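Local coordinates for thioredoxin-like protein (Bacteroides caccae ATCC 43185, PDB 4YOD) that is of uncharacterised function but probably acts as a thiol-disulfide oxidoreductase through its thioredoxin-like domain, which follows a helical domain of unknown function, at residues 14-19 against 39-44; 33-38 against 64-69. All blocks are in the same frame, centred on the assembly; numbering follows the deposited sequence. Where two conformers were deposited one is given.

Overall arrangement
Both contacts belong to the helical N-terminal region, which is of unknown function, and their segments alternate along the chain. Contact 1 lies at the surface, its centre about 29 Å from that of the chain, and joins the loops that precede and follow helix 27-37. Contact 2 is buried, its centre about 19 Å from the chain centre, and packs the last turn of helix 27-37 and the residue after it against the end of helix 53-66. The two contact centres are about 13 Å apart, and packing connects them: F15 CZ lies 3.7 Å from Y38 CE2, and L17 CD2 lies 3.5 Å from Y38 CE1. The CxxC pair C186 and C189, a probable redox site, belongs to the separate thioredoxin-fold part.

Contact 1 (14-19 against 39-44); sequences TFTLPA and WDNVNF
F15 and V42 make the closest apolar contact between two irregular loops, one of which, 39-44, folds into a type I beta turn from W39 to V42. The loops precede and follow helix 27-37 in the helical N-terminal region. The turn is closed by the backbone bond from V42 N to W39 O (3.1 Å).

Packing comes first. CG of F15 stands anti to its own N (chi1 173°), and although the CB does not point at the turn, the ring end swings toward it. V42 CG2 meets this ring at its edge, near the ring plane, 3.7 Å from F15 CD1. A looser approach joins F15 CE1 to W39 CZ3. The other methyl of V42 serves F44 within the same loop, where CG1 lies over one face of the phenyl ring. N41 CB packs 3.6 Å from T16 O, and N41 ND2 lies 3.9 Å from T16 CG2.

Polar linkage across the loops runs through water, with no direct hydrogen bond between them. One water accepts from T16 N and donates to N41 O, with a weak, longer bond to T14 O. Outside the pair, R85 NH1 and NH2 of helix 72-85 hydrogen-bond to W39 O and V42 O, tying the turn to that helix. A second water accepts from N41 N (2.9 Å) and donates to T16 O (2.8 Å).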
loop_
_atom_site.group_PDB
_atom_site.type_symbol
_atom_site.label_atom_id
_atom_site.label_comp_id
_atom_site.label_asym_id
_atom_site.label_seq_id
_atom_site.Cartn_x
_atom_site.Cartn_y
_atom_site.Cartn_z
ATOM N N THR A 14 -6.606 -30.795 8.941
ATOM C CA THR A 14 -5.981 -30.357 7.686
ATOM C C THR A 14 -4.875 -29.340 8.005
ATOM O O THR A 14 -3.771 -29.492 7.493
ATOM C CB THR A 14 -7.032 -29.808 6.700
ATOM O OG1 THR A 14 -8.070 -30.775 6.527
ATOM C CG2 THR A 14 -6.442 -29.471 5.331
ATOM N N PHE A 15 -5.172 -28.331 8.860
ATOM C CA PHE A 15 -4.246 -27.273 9.295
ATOM C C PHE A 15 -4.233 -27.182 10.817
ATOM O O PHE A 15 -5.291 -27.093 11.439
ATOM C CB PHE A 15 -4.606 -25.903 8.674
ATOM C CG PHE A 15 -3.797 -24.742 9.212
ATOM C CD1 PHE A 15 -2.502 -24.505 8.758
ATOM C CD2 PHE A 15 -4.317 -23.902 10.186
ATOM C CE1 PHE A 15 -1.740 -23.459 9.283
ATOM C CE2 PHE A 15 -3.551 -22.859 10.714
ATOM C CZ PHE A 15 -2.269 -22.642 10.253
ATOM N N THR A 16 -3.031 -27.182 11.408
ATOM C CA THR A 16 -2.853 -27.113 12.859
ATOM C C THR A 16 -1.865 -25.998 13.225
ATOM O O THR A 16 -0.786 -25.896 12.643
ATOM C CB THR A 16 -2.394 -28.488 13.413
ATOM O OG1 THR A 16 -3.339 -29.490 13.025
ATOM C CG2 THR A 16 -2.248 -28.498 14.941
ATOM N N LEU A 17 -2.251 -25.185 14.205
ATOM C CA LEU A 17 -1.437 -24.114 14.759
ATOM C C LEU A 17 -0.480 -24.682 15.819
ATOM O O LEU A 17 -0.842 -25.650 16.496
ATOM C CB LEU A 17 -2.334 -23.030 15.389
ATOM C CG LEU A 17 -2.854 -21.946 14.463
ATOM C CD1 LEU A 17 -4.034 -21.238 15.076
ATOM C CD2 LEU A 17 -1.777 -20.934 14.155
ATOM N N PRO A 18 0.729 -24.096 16.003
ATOM C CA PRO A 18 1.615 -24.588 17.071
ATOM C C PRO A 18 1.105 -24.130 18.442
ATOM O O PRO A 18 0.469 -23.078 18.545
ATOM C CB PRO A 18 2.960 -23.955 16.716
ATOM C CG PRO A 18 2.585 -22.665 16.073
ATOM C CD PRO A 18 1.315 -22.925 15.313
ATOM N N ALA A 19 1.370 -24.917 19.487
ATOM C CA ALA A 19 0.926 -24.597 20.845
ATOM C C ALA A 19 1.846 -23.561 21.510
ATOM O O ALA A 19 3.058 -23.772 21.592
ATOM C CB ALA A 19 0.864 -25.864 21.685
ATOM N N TRP A 39 3.551 -21.675 10.404
ATOM C CA TRP A 39 3.527 -22.668 9.337
ATOM C C TRP A 39 4.316 -23.943 9.636
ATOM O O TRP A 39 4.484 -24.762 8.734
ATOM C CB TRP A 39 4.085 -22.017 8.046
ATOM C CG TRP A 39 3.271 -20.844 7.567
ATOM C CD1 TRP A 39 3.552 -19.524 7.756
ATOM C CD2 TRP A 39 2.007 -20.891 6.882
ATOM N NE1 TRP A 39 2.581 -18.743 7.169
ATOM C CE2 TRP A 39 1.611 -19.555 6.640
ATOM C CE3 TRP A 39 1.188 -21.939 6.411
ATOM C CZ2 TRP A 39 0.432 -19.232 5.951
ATOM C CZ3 TRP A 39 0.014 -21.619 5.734
ATOM C CH2 TRP A 39 -0.359 -20.279 5.521
ATOM N N ASP A 40 4.792 -24.118 10.876
ATOM C CA ASP A 40 5.603 -25.262 11.299
ATOM C C ASP A 40 4.980 -26.644 11.013
ATOM O O ASP A 40 5.726 -27.583 10.739
ATOM C CB ASP A 40 5.883 -25.171 12.810
ATOM C CG ASP A 40 7.018 -24.246 13.222
ATOM O OD1 ASP A 40 7.468 -23.436 12.377
ATOM O OD2 ASP A 40 7.464 -24.340 14.392
ATOM N N ASN A 41 3.639 -26.772 11.080
ATOM C CA ASN A 41 2.958 -28.061 10.900
ATOM C C ASN A 41 2.396 -28.248 9.495
ATOM O O ASN A 41 1.605 -29.159 9.259
ATOM C CB ASN A 41 1.863 -28.222 11.950
ATOM C CG ASN A 41 2.428 -28.283 13.341
ATOM O OD1 ASN A 41 3.620 -28.546 13.552
ATOM N ND2 ASN A 41 1.605 -28.020 14.316
ATOM N N VAL A 42 2.870 -27.444 8.557
ATOM C CA VAL A 42 2.440 -27.490 7.161
ATOM C C VAL A 42 3.553 -28.123 6.292
ATOM O O VAL A 42 4.734 -27.847 6.496
ATOM C CB VAL A 42 2.047 -26.056 6.696
ATOM C CG1 VAL A 42 1.829 -25.971 5.186
ATOM C CG2 VAL A 42 0.794 -25.574 7.442
ATOM N N ASN A 43 3.151 -28.986 5.342
ATOM C CA ASN A 43 4.027 -29.627 4.359
ATOM C C ASN A 43 3.818 -28.893 3.056
ATOM O O ASN A 43 2.795 -29.118 2.394
ATOM C CB ASN A 43 3.686 -31.141 4.217
ATOM C CG ASN A 43 4.518 -31.867 3.164
ATOM O OD1 ASN A 43 5.444 -31.306 2.562
ATOM N ND2 ASN A 43 4.223 -33.144 2.938
ATOM N N PHE A 44 4.758 -27.990 2.686
ATOM C CA PHE A 44 4.612 -27.219 1.452
ATOM C C PHE A 44 4.880 -28.044 0.163
ATOM O O PHE A 44 4.681 -27.528 -0.933
ATOM C CB PHE A 44 5.472 -25.966 1.481
ATOM C CG PHE A 44 4.925 -24.893 2.388
ATOM C CD1 PHE A 44 3.642 -24.377 2.193
ATOM C CD2 PHE A 44 5.692 -24.382 3.429
ATOM C CE1 PHE A 44 3.147 -23.359 3.013
ATOM C CE2 PHE A 44 5.198 -23.356 4.243
ATOM C CZ PHE A 44 3.926 -22.854 4.033
HETATM O O HOH W 1 -1.061 -28.574 9.333
HETATM O O HOH W 2 1.448 -24.869 11.387
#

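Contact 2 (33-38 against 64-69)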
loop_
_atom_site.group_PDB
_atom_site.type_symbol
_atom_site.label_atom_id
_atom_site.label_comp_id
_atom_site.label_asym_id
_atom_site.label_seq_id
_atom_site.Cartn_x
_atom_site.Cartn_y
_atom_site.Cartn_z
ATOM N N PHE A 33 5.999 -15.428 18.895
ATOM C CA PHE A 33 5.991 -16.896 18.781
ATOM C C PHE A 33 4.991 -17.369 17.702
ATOM O O PHE A 33 5.319 -18.244 16.900
ATOM C CB PHE A 33 5.658 -17.567 20.130
ATOM C CG PHE A 33 5.734 -19.078 20.075
ATOM C CD1 PHE A 33 6.936 -19.740 20.303
ATOM C CD2 PHE A 33 4.614 -19.836 19.742
ATOM C CE1 PHE A 33 7.013 -21.133 20.225
ATOM C CE2 PHE A 33 4.695 -21.229 19.648
ATOM C CZ PHE A 33 5.894 -21.868 19.897
ATOM N N LEU A 34 3.781 -16.796 17.705
ATOM C CA LEU A 34 2.705 -17.155 16.782
ATOM C C LEU A 34 3.109 -16.899 15.325
ATOM O O LEU A 34 2.854 -17.750 14.475
ATOM C CB LEU A 34 1.425 -16.385 17.146
ATOM C CG LEU A 34 0.102 -16.819 16.488
ATOM C CD1 LEU A 34 -0.141 -18.338 16.614
ATOM C CD2 LEU A 34 -1.069 -16.050 17.087
ATOM N N VAL A 35 3.763 -15.754 15.049
ATOM C CA VAL A 35 4.212 -15.398 13.709
ATOM C C VAL A 35 5.322 -16.362 13.245
ATOM O O VAL A 35 5.221 -16.924 12.151
ATOM C CB VAL A 35 4.664 -13.904 13.645
ATOM C CG1 VAL A 35 5.569 -13.629 12.447
ATOM C CG2 VAL A 35 3.465 -12.954 13.630
ATOM N N LYS A 36 6.353 -16.563 14.072
ATOM C CA LYS A 36 7.520 -17.355 13.712
ATOM C C LYS A 36 7.233 -18.835 13.457
ATOM O O LYS A 36 7.825 -19.395 12.536
ATOM C CB LYS A 36 8.608 -17.208 14.778
ATOM C CG LYS A 36 9.408 -15.909 14.587
ATOM C CD LYS A 36 10.365 -15.613 15.740
ATOM C CE LYS A 36 11.140 -14.338 15.500
ATOM N NZ LYS A 36 12.129 -14.072 16.579
ATOM N N HIS A 37 6.312 -19.449 14.222
ATOM C CA HIS A 37 6.018 -20.878 14.145
ATOM C C HIS A 37 4.695 -21.208 13.440
ATOM O O HIS A 37 4.343 -22.384 13.345
ATOM C CB HIS A 37 6.001 -21.463 15.572
ATOM C CG HIS A 37 7.322 -21.336 16.264
ATOM N ND1 HIS A 37 8.195 -22.407 16.345
ATOM C CD2 HIS A 37 7.902 -20.252 16.831
ATOM C CE1 HIS A 37 9.272 -21.944 16.968
ATOM N NE2 HIS A 37 9.144 -20.650 17.273
ATOM N N TYR A 38 4.011 -20.197 12.889
ATOM C CA TYR A 38 2.688 -20.308 12.255
ATOM C C TYR A 38 2.548 -21.474 11.291
ATOM O O TYR A 38 1.526 -22.160 11.348
ATOM C CB TYR A 38 2.326 -18.998 11.513
ATOM C CG TYR A 38 0.868 -18.922 11.110
ATOM C CD1 TYR A 38 -0.104 -18.511 12.018
ATOM C CD2 TYR A 38 0.449 -19.343 9.850
ATOM C CE1 TYR A 38 -1.455 -18.486 11.670
ATOM C CE2 TYR A 38 -0.896 -19.313 9.487
ATOM C CZ TYR A 38 -1.845 -18.886 10.405
ATOM O OH TYR A 38 -3.171 -18.863 10.068
ATOM N N CYS A 64 -1.845 -13.150 7.645
ATOM C CA CYS A 64 -1.692 -11.718 7.339
ATOM C C CYS A 64 -2.184 -10.847 8.523
ATOM O O CYS A 64 -1.588 -9.802 8.780
ATOM C CB CYS A 64 -2.407 -11.353 6.040
ATOM S SG CYS A 64 -1.746 -12.190 4.571
ATOM N N ASP A 65 -3.233 -11.293 9.249
ATOM C CA ASP A 65 -3.781 -10.574 10.404
ATOM C C ASP A 65 -2.799 -10.547 11.599
ATOM O O ASP A 65 -2.603 -9.489 12.208
ATOM C CB ASP A 65 -5.125 -11.194 10.844
ATOM C CG ASP A 65 -6.358 -10.624 10.157
ATOM O OD1 ASP A 65 -6.331 -9.427 9.780
ATOM O OD2 ASP A 65 -7.373 -11.353 10.054
ATOM N N ILE A 66 -2.188 -11.706 11.946
ATOM C CA ILE A 66 -1.264 -11.780 13.097
ATOM C C ILE A 66 0.068 -11.051 12.820
ATOM O O ILE A 66 0.728 -10.628 13.770
ATOM C CB ILE A 66 -1.034 -13.212 13.641
ATOM C CG1 ILE A 66 -0.355 -14.134 12.611
ATOM C CG2 ILE A 66 -2.343 -13.809 14.183
ATOM C CD1 ILE A 66 0.479 -15.196 13.196
ATOM N N LEU A 67 0.424 -10.831 11.530
ATOM C CA LEU A 67 1.625 -10.082 11.141
ATOM C C LEU A 67 1.560 -8.615 11.583
ATOM O O LEU A 67 2.601 -7.972 11.743
ATOM C CB LEU A 67 1.855 -10.152 9.628
ATOM C CG LEU A 67 2.289 -11.505 9.064
ATOM C CD1 LEU A 67 2.271 -11.467 7.555
ATOM C CD2 LEU A 67 3.644 -11.951 9.615
ATOM N N ASN A 68 0.350 -8.100 11.826
ATOM C CA ASN A 68 0.167 -6.722 12.302
ATOM C C ASN A 68 0.520 -6.542 13.785
ATOM O O ASN A 68 0.632 -5.400 14.235
ATOM C CB ASN A 68 -1.292 -6.285 12.100
ATOM C CG ASN A 68 -1.679 -6.064 10.664
ATOM O OD1 ASN A 68 -1.116 -5.226 9.969
ATOM N ND2 ASN A 68 -2.696 -6.766 10.210
ATOM N N HIS A 69 0.636 -7.635 14.554
ATOM C CA HIS A 69 0.824 -7.559 16.012
ATOM C C HIS A 69 2.292 -7.697 16.448
ATOM O O HIS A 69 2.560 -7.822 17.640
ATOM C CB HIS A 69 -0.056 -8.618 16.728
ATOM C CG HIS A 69 -1.505 -8.610 16.318
ATOM N ND1 HIS A 69 -2.282 -9.755 16.401
ATOM C CD2 HIS A 69 -2.273 -7.599 15.832
ATOM C CE1 HIS A 69 -3.484 -9.410 15.963
ATOM N NE2 HIS A 69 -3.524 -8.123 15.601
#
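V35 and L67 mark the closest backbone approach, with CA atoms 6.4 Å apart, where the C-terminal part of helix 27-37 meets the end of helix 53-66. The two helix ends pack through apolar side chains, in a helical domain whose family is probably related to TPR-like repeat proteins. H37 N bonds to F33 O in the first helix, and H69 N bonds to I66 O (3.1 Å) in the second segment.

I66 is the central side chain, with CB directed at the other helix. Its CG1 sits between the backbone N and the carbonyl carbon (chi1 64°), which carries CD1 into the group formed by L34, V35 and Y38. I66 CD1 lies 3.6 Å from Y38 CD1. It also touches L34 CG, and L34 crosses I66 at about a right angle, whereas V35 runs past it in the opposite direction. V35 CG2 packs against I66 O and CD1, while V35 CG1 makes the nearer contact with L67 CD2, at 3.8 Å. L67 also touches A75 and I79 of helix 72-85, so that helix covers this side.

No hydrogen bond joins the two segments directly, and their cohesion is that of packed hydrocarbon. Y38 adds a polar tie about two turns earlier in helix 53-66, where its OH bonds to A59 O; the tyrosine thus combines apolar ring packing with a hydrogen bond that would restrict where its ring can lie.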